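Local coordinates for protein glucanase (Clostridium thermocellum, PDB 5GXX) that probably hydrolyses beta-1,4-glucosidic bonds within cellulose chains as a family 9 endoglucanase of the cellulosome, at residues 118-126 / 362-373. The protein carries 1 engineered substitution. Sequence-based numbering, arbitrary orientation.
Sequences DHKWWGSAE and HHRTAHGTWLDK
The indole of Trp122 carries Arg364 CG over one face, 3.4 Å from the centroid of its six-membered ring and 14° off the normal, a CH-pi contact. His367 and His362 stand at the indole's edge, as does Thr369 CG2, 3.7 Å from Trp122 CD1. Toward His362 the pairing is edge-to-face: the CZ3/CH2 edge of Trp122 points onto the imidazole, the planes 64° apart. Trp122 NE1 donates to His367 ND1 at 2.9 Å, close to the indole plane, which fixes that imidazole's unprotonated nitrogen; His367 NE2 bonds outward to Pro377 O. The guanidinium of Arg364 has Trp122 CE3 over one face and two carbonyls near its plane. Arg364 NE reaches Trp121 O at 2.8 Å, on a lone pair, and Arg364 NH2 reaches His119 O at 3.0 Å in a more bent bond (136° at the hydrogen). With CG beside the backbone N and an extended chain, the arginine runs across the indole to them.

In the family 9 catalytic domain, the loop following helix 115-120 packs here on helix 364-367, whose N-cap, His363, accepts from Ala366 N through ND1 while its NE2 bonds Gln21. The His362-His363-Arg364 run fits the His-x-Arg end of the family 9 signature, making an active-site neighbourhood probable; His119, whose NE2 bonds Asp53, lies beside bound Tris. At the backbone of Trp122, N donates to Asp372 OD1 (2.8 Å) from above the carboxylate plane, and a water links OD1 to Lys120 O. In the first turn of helix 364-367, Thr365 OG1 accepts from Ala125 N at 2.9 Å, and waters join Ser124 OG to Arg364 O and Thr365 O.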
ATOM      1  N   ASP A 118       8.575 -17.711  16.044  1.00 14.69           N
ATOM      2  CA  ASP A 118       7.318 -18.315  16.496  1.00 14.76           C
ATOM      3  C   ASP A 118       6.431 -17.303  17.242  1.00 14.38           C
ATOM      4  O   ASP A 118       5.234 -17.171  16.963  1.00 15.38           O
ATOM      5  CB  ASP A 118       7.640 -19.556  17.343  1.00 14.82           C
ATOM      6  CG  ASP A 118       6.417 -20.411  17.640  1.00 16.29           C
ATOM      7  OD1 ASP A 118       5.663 -20.047  18.581  1.00 13.84           O
ATOM      8  OD2 ASP A 118       6.227 -21.416  16.920  1.00 15.72           O
ATOM      9  N   HIS A 119       7.015 -16.592  18.198  1.00 14.83           N
ATOM     10  CA  HIS A 119       6.260 -15.713  19.083  1.00 14.92           C
ATOM     11  C   HIS A 119       5.750 -14.458  18.401  1.00 15.80           C
ATOM     12  O   HIS A 119       4.765 -13.867  18.842  1.00 16.14           O
ATOM     13  CB  HIS A 119       7.117 -15.375  20.306  1.00 14.84           C
ATOM     14  CG  HIS A 119       7.347 -16.560  21.188  1.00 14.80           C
ATOM     15  ND1 HIS A 119       8.007 -16.471  22.392  1.00 17.54           N
ATOM     16  CD2 HIS A 119       6.988 -17.857  21.043  1.00 15.33           C
ATOM     17  CE1 HIS A 119       8.055 -17.668  22.951  1.00 17.48           C
ATOM     18  NE2 HIS A 119       7.434 -18.523  22.159  1.00 17.25           N
ATOM     19  N   LYS A 120       6.374 -14.083  17.288  1.00 15.65           N
ATOM     20  CA  LYS A 120       5.944 -12.871  16.597  1.00 17.58           C
ATOM     21  C   LYS A 120       4.573 -13.028  15.932  1.00 17.49           C
ATOM     22  O   LYS A 120       3.890 -12.041  15.653  1.00 18.95           O
ATOM     23  CB  LYS A 120       7.009 -12.498  15.570  1.00 19.76           C
ATOM     24  CG  LYS A 120       6.972 -11.064  15.113  1.00 24.93           C
ATOM     25  CD  LYS A 120       8.150 -10.819  14.169  1.00 29.89           C
ATOM     26  CE  LYS A 120       7.872  -9.684  13.191  1.00 34.60           C
ATOM     27  NZ  LYS A 120       7.260  -8.499  13.863  1.00 37.38           N
ATOM     28  N   TRP A 121       4.152 -14.274  15.720  1.00 16.08           N
ATOM     29  CA  TRP A 121       2.923 -14.571  14.988  1.00 15.58           C
ATOM     30  C   TRP A 121       1.896 -15.176  15.941  1.00 15.38           C
ATOM     31  O   TRP A 121       2.249 -15.998  16.791  1.00 15.71           O
ATOM     32  CB  TRP A 121       3.222 -15.545  13.845  1.00 15.31           C
ATOM     33  CG  TRP A 121       2.021 -15.992  13.051  1.00 15.88           C
ATOM     34  CD1 TRP A 121       1.366 -15.288  12.082  1.00 15.45           C
ATOM     35  CD2 TRP A 121       1.346 -17.249  13.165  1.00 15.35           C
ATOM     36  NE1 TRP A 121       0.326 -16.037  11.575  1.00 16.48           N
ATOM     37  CE2 TRP A 121       0.288 -17.243  12.226  1.00 16.48           C
ATOM     38  CE3 TRP A 121       1.532 -18.381  13.973  1.00 17.09           C
ATOM     39  CZ2 TRP A 121      -0.580 -18.325  12.061  1.00 15.26           C
ATOM     40  CZ3 TRP A 121       0.670 -19.455  13.806  1.00 15.97           C
ATOM     41  CH2 TRP A 121      -0.369 -19.420  12.854  1.00 15.92           C
ATOM     42  N   TRP A 122       0.642 -14.776  15.761  1.00 14.83           N
ATOM     43  CA  TRP A 122      -0.479 -15.192  16.605  1.00 14.83           C
ATOM     44  C   TRP A 122      -1.481 -15.923  15.705  1.00 14.32           C
ATOM     45  O   TRP A 122      -2.105 -15.317  14.839  1.00 16.18           O
ATOM     46  CB  TRP A 122      -1.136 -13.988  17.305  1.00 14.08           C
ATOM     47  CG  TRP A 122      -2.013 -14.420  18.458  1.00 13.46           C
ATOM     48  CD1 TRP A 122      -3.351 -14.691  18.416  1.00 14.56           C
ATOM     49  CD2 TRP A 122      -1.591 -14.692  19.800  1.00 12.10           C
ATOM     50  NE1 TRP A 122      -3.801 -15.078  19.662  1.00 14.76           N
ATOM     51  CE2 TRP A 122      -2.735 -15.096  20.528  1.00 12.51           C
ATOM     52  CE3 TRP A 122      -0.360 -14.621  20.467  1.00 12.85           C
ATOM     53  CZ2 TRP A 122      -2.681 -15.419  21.890  1.00 12.55           C
ATOM     54  CZ3 TRP A 122      -0.311 -14.946  21.815  1.00 15.28           C
ATOM     55  CH2 TRP A 122      -1.450 -15.370  22.500  1.00 15.20           C
ATOM     56  N   GLY A 123      -1.608 -17.233  15.876  1.00 14.94           N
ATOM     57  CA  GLY A 123      -2.549 -18.014  15.082  1.00 14.58           C
ATOM     58  C   GLY A 123      -2.443 -19.478  15.459  1.00 12.00           C
ATOM     59  O   GLY A 123      -1.637 -19.845  16.315  1.00 13.28           O
ATOM     60  N   SER A 124      -3.253 -20.307  14.811  1.00 12.19           N
ATOM     61  CA  SER A 124      -3.458 -21.692  15.217  1.00 12.74           C
ATOM     62  C   SER A 124      -2.377 -22.627  14.678  1.00 13.49           C
ATOM     63  O   SER A 124      -1.886 -22.456  13.551  1.00 14.36           O
ATOM     64  CB  SER A 124      -4.848 -22.162  14.768  1.00 12.57           C
ATOM     65  OG  SER A 124      -5.852 -21.403  15.436  1.00 13.46           O
ATOM     66  N   ALA A 125      -2.031 -23.620  15.493  1.00 13.19           N
ATOM     67  CA  ALA A 125      -1.006 -24.606  15.175  1.00 12.16           C
ATOM     68  C   ALA A 125      -1.117 -25.169  13.758  1.00 13.13           C
ATOM     69  O   ALA A 125      -0.123 -25.276  13.042  1.00 14.35           O
ATOM     70  CB  ALA A 125      -1.064 -25.764  16.192  1.00 11.93           C
ATOM     71  N   GLU A 126      -2.335 -25.520  13.359  1.00 12.91           N
ATOM     72  CA  GLU A 126      -2.548 -26.265  12.123  1.00 13.74           C
ATOM     73  C   GLU A 126      -2.246 -25.470  10.851  1.00 13.53           C
ATOM     74  O   GLU A 126      -2.120 -26.062   9.770  1.00 15.16           O
ATOM     75  CB  GLU A 126      -3.983 -26.779  12.061  1.00 14.07           C
ATOM     76  CG  GLU A 126      -4.380 -27.820  13.112  1.00 14.84           C
ATOM     77  CD  GLU A 126      -4.697 -27.237  14.482  1.00 13.81           C
ATOM     78  OE1 GLU A 126      -4.765 -25.992  14.653  1.00 12.86           O
ATOM     79  OE2 GLU A 126      -4.855 -28.069  15.419  1.00 14.48           O
ATOM     80  N   HIS A 362      -3.233 -16.989  27.607  1.00 11.84           N
ATOM     81  CA  HIS A 362      -2.340 -16.531  26.537  1.00 11.49           C
ATOM     82  C   HIS A 362      -1.962 -17.728  25.672  1.00 12.39           C
ATOM     83  O   HIS A 362      -0.861 -18.270  25.758  1.00 12.43           O
ATOM     84  CB  HIS A 362      -1.111 -15.844  27.162  1.00 12.50           C
ATOM     85  CG  HIS A 362      -0.294 -15.042  26.193  1.00 13.27           C
ATOM     86  ND1 HIS A 362      -0.627 -13.763  25.797  1.00 15.44           N
ATOM     87  CD2 HIS A 362       0.859 -15.349  25.554  1.00 17.36           C
ATOM     88  CE1 HIS A 362       0.298 -13.313  24.964  1.00 16.02           C
ATOM     89  NE2 HIS A 362       1.202 -14.259  24.793  1.00 15.97           N
ATOM     90  N   HIS A 363      -2.906 -18.176  24.850  1.00 10.21           N
ATOM     91  CA  HIS A 363      -2.750 -19.446  24.137  1.00 11.06           C
ATOM     92  C   HIS A 363      -3.367 -19.284  22.753  1.00 11.70           C
ATOM     93  O   HIS A 363      -4.577 -19.057  22.603  1.00 12.00           O
ATOM     94  CB  HIS A 363      -3.420 -20.589  24.920  1.00 10.98           C
ATOM     95  CG  HIS A 363      -3.090 -21.951  24.400  1.00  9.87           C
ATOM     96  ND1 HIS A 363      -3.656 -22.461  23.245  1.00 10.16           N
ATOM     97  CD2 HIS A 363      -2.268 -22.914  24.876  1.00 11.64           C
ATOM     98  CE1 HIS A 363      -3.181 -23.675  23.031  1.00 10.95           C
ATOM     99  NE2 HIS A 363      -2.347 -23.976  24.012  1.00 10.24           N
ATOM    100  N   ARG A 364      -2.514 -19.373  21.737  1.00 10.80           N
ATOM    101  CA  ARG A 364      -2.904 -19.053  20.363  1.00 11.14           C
ATOM    102  C   ARG A 364      -3.988 -19.961  19.790  1.00 11.68           C
ATOM    103  O   ARG A 364      -4.988 -19.497  19.236  1.00 12.90           O
ATOM    104  CB  ARG A 364      -1.658 -19.147  19.478  1.00 11.52           C
ATOM    105  CG  ARG A 364      -0.773 -17.912  19.589  1.00 14.12           C
ATOM    106  CD  ARG A 364       0.627 -18.234  19.107  1.00 11.48           C
ATOM    107  NE  ARG A 364       1.598 -17.142  19.234  1.00 13.21           N
ATOM    108  CZ  ARG A 364       2.273 -16.870  20.347  1.00 13.19           C
ATOM    109  NH1 ARG A 364       2.087 -17.585  21.452  1.00 12.88           N
ATOM    110  NH2 ARG A 364       3.126 -15.847  20.376  1.00 14.10           N
ATOM    111  N   THR A 365      -3.785 -21.262  19.949  1.00 11.87           N
ATOM    112  CA  THR A 365      -4.681 -22.196  19.291  1.00 12.24           C
ATOM    113  C   THR A 365      -6.000 -22.304  20.036  1.00 11.38           C
ATOM    114  O   THR A 365      -7.041 -22.462  19.389  1.00 11.99           O
ATOM    115  CB  THR A 365      -3.994 -23.548  19.052  1.00 11.74           C
ATOM    116  OG1 THR A 365      -2.843 -23.333  18.223  1.00 12.27           O
ATOM    117  CG2 THR A 365      -4.910 -24.522  18.308  1.00 12.27           C
ATOM    118  N   ALA A 366      -5.987 -22.114  21.355  1.00 11.18           N
ATOM    119  CA  ALA A 366      -7.264 -22.096  22.078  1.00 12.85           C
ATOM    120  C   ALA A 366      -8.082 -20.850  21.754  1.00 11.49           C
ATOM    121  O   ALA A 366      -9.316 -20.866  21.793  1.00 13.04           O
ATOM    122  CB  ALA A 366      -7.044 -22.197  23.580  1.00 11.45           C
ATOM    123  N   HIS A 367      -7.395 -19.756  21.437  1.00 12.11           N
ATOM    124  CA  HIS A 367      -8.027 -18.496  21.075  1.00 13.14           C
ATOM    125  C   HIS A 367      -8.787 -18.614  19.754  1.00 12.61           C
ATOM    126  O   HIS A 367      -9.977 -18.283  19.701  1.00 14.77           O
ATOM    127  CB  HIS A 367      -6.958 -17.403  21.028  1.00 14.12           C
ATOM    128  CG  HIS A 367      -7.469 -16.058  20.616  1.00 12.00           C
ATOM    129  ND1 HIS A 367      -6.696 -15.160  19.908  1.00 12.86           N
ATOM    130  CD2 HIS A 367      -8.670 -15.459  20.800  1.00 11.18           C
ATOM    131  CE1 HIS A 367      -7.399 -14.064  19.681  1.00 12.48           C
ATOM    132  NE2 HIS A 367      -8.600 -14.220  20.213  1.00 13.70           N
ATOM    133  N   GLY A 368      -8.082 -19.051  18.714  1.00 13.39           N
ATOM    134  CA  GLY A 368      -8.705 -19.247  17.413  1.00 14.10           C
ATOM    135  C   GLY A 368      -8.892 -17.975  16.606  1.00 14.96           C
ATOM    136  O   GLY A 368      -9.977 -17.736  16.083  1.00 15.45           O
ATOM    137  N   THR A 369      -7.855 -17.148  16.502  1.00 13.96           N
ATOM    138  CA  THR A 369      -7.942 -16.026  15.581  1.00 14.53           C
ATOM    139  C   THR A 369      -7.821 -16.435  14.106  1.00 13.74           C
ATOM    140  O   THR A 369      -7.449 -17.566  13.761  1.00 13.53           O
ATOM    141  CB  THR A 369      -6.930 -14.930  15.936  1.00 15.11           C
ATOM    142  OG1 THR A 369      -7.273 -13.732  15.230  1.00 14.12           O
ATOM    143  CG2 THR A 369      -5.523 -15.381  15.562  1.00 15.31           C
ATOM    144  N   TRP A 370      -8.159 -15.488  13.230  1.00 14.51           N
ATOM    145  CA  TRP A 370      -7.931 -15.636  11.797  1.00 14.96           C
ATOM    146  C   TRP A 370      -7.027 -14.557  11.228  1.00 16.52           C
ATOM    147  O   TRP A 370      -6.690 -14.596  10.034  1.00 16.32           O
ATOM    148  CB  TRP A 370      -9.249 -15.659  11.017  1.00 13.90           C
ATOM    149  CG  TRP A 370     -10.207 -14.536  11.355  1.00 15.02           C
ATOM    150  CD1 TRP A 370     -10.384 -13.363  10.664  1.00 15.70           C
ATOM    151  CD2 TRP A 370     -11.086 -14.471  12.485  1.00 15.41           C
ATOM    152  NE1 TRP A 370     -11.370 -12.599  11.269  1.00 15.38           N
ATOM    153  CE2 TRP A 370     -11.798 -13.251  12.398  1.00 16.17           C
ATOM    154  CE3 TRP A 370     -11.376 -15.350  13.544  1.00 15.65           C
ATOM    155  CZ2 TRP A 370     -12.755 -12.866  13.344  1.00 17.53           C
ATOM    156  CZ3 TRP A 370     -12.333 -14.965  14.484  1.00 16.10           C
ATOM    157  CH2 TRP A 370     -13.001 -13.727  14.388  1.00 15.87           C
ATOM    158  N   LEU A 371      -6.640 -13.587  12.049  1.00 17.73           N
ATOM    159  CA  LEU A 371      -5.941 -12.447  11.452  1.00 18.75           C
ATOM    160  C   LEU A 371      -4.786 -11.876  12.253  1.00 17.42           C
ATOM    161  O   LEU A 371      -4.509 -10.674  12.204  1.00 17.64           O
ATOM    162  CB  LEU A 371      -6.908 -11.372  10.944  1.00 20.86           C
ATOM    163  CG  LEU A 371      -8.060 -10.917  11.852  1.00 21.78           C
ATOM    164  CD1 LEU A 371      -7.732 -10.890  13.323  1.00 25.40           C
ATOM    165  CD2 LEU A 371      -8.606  -9.569  11.394  1.00 25.89           C
ATOM    166  N   ASP A 372      -4.087 -12.772  12.950  1.00 16.38           N
ATOM    167  CA  ASP A 372      -2.848 -12.415  13.646  1.00 14.44           C
ATOM    168  C   ASP A 372      -3.094 -11.252  14.623  1.00 16.21           C
ATOM    169  O   ASP A 372      -2.374 -10.253  14.641  1.00 15.98           O
ATOM    170  CB  ASP A 372      -1.735 -12.141  12.615  1.00 16.17           C
ATOM    171  CG  ASP A 372      -0.367 -11.993  13.250  1.00 16.60           C
ATOM    172  OD1 ASP A 372      -0.167 -12.448  14.392  1.00 15.87           O
ATOM    173  OD2 ASP A 372       0.536 -11.412  12.598  1.00 21.89           O
ATOM    174  N   LYS A 373      -4.156 -11.378  15.415  1.00 15.80           N
ATOM    175  CA  LYS A 373      -4.459 -10.415  16.480  1.00 16.67           C
ATOM    176  C   LYS A 373      -4.867 -11.160  17.742  1.00 17.05           C
ATOM    177  O   LYS A 373      -5.492 -12.212  17.692  1.00 15.59           O
ATOM    178  CB  LYS A 373      -5.622  -9.480  16.116  1.00 17.84           C
ATOM    179  CG  LYS A 373      -5.333  -8.505  14.985  1.00 21.61           C
ATOM    180  CD  LYS A 373      -6.499  -7.554  14.787  1.00 24.66           C
ATOM    181  CE  LYS A 373      -6.020  -6.249  14.141  1.00 31.15           C
ATOM    182  NZ  LYS A 373      -7.161  -5.357  13.769  1.00 31.48           N
TER
HETATM  183  O   HOH W   1       1.106 -11.189  16.607  1.00 20.13           O
HETATM  184  O   HOH W   2      -3.729 -15.545  12.530  1.00 15.99           O
HETATM  185  O   HOH W   3      -5.302 -19.263  13.025  1.00 14.62           O
HETATM  186  O   HOH W   4      -5.443 -18.755  16.670  1.00 15.08           O
HETATM  187  O   HOH W   5      -8.436 -20.785  14.359  1.00 15.10           O
HETATM  188  O   HOH W   6      -7.649 -22.798  16.754  1.00 15.13           O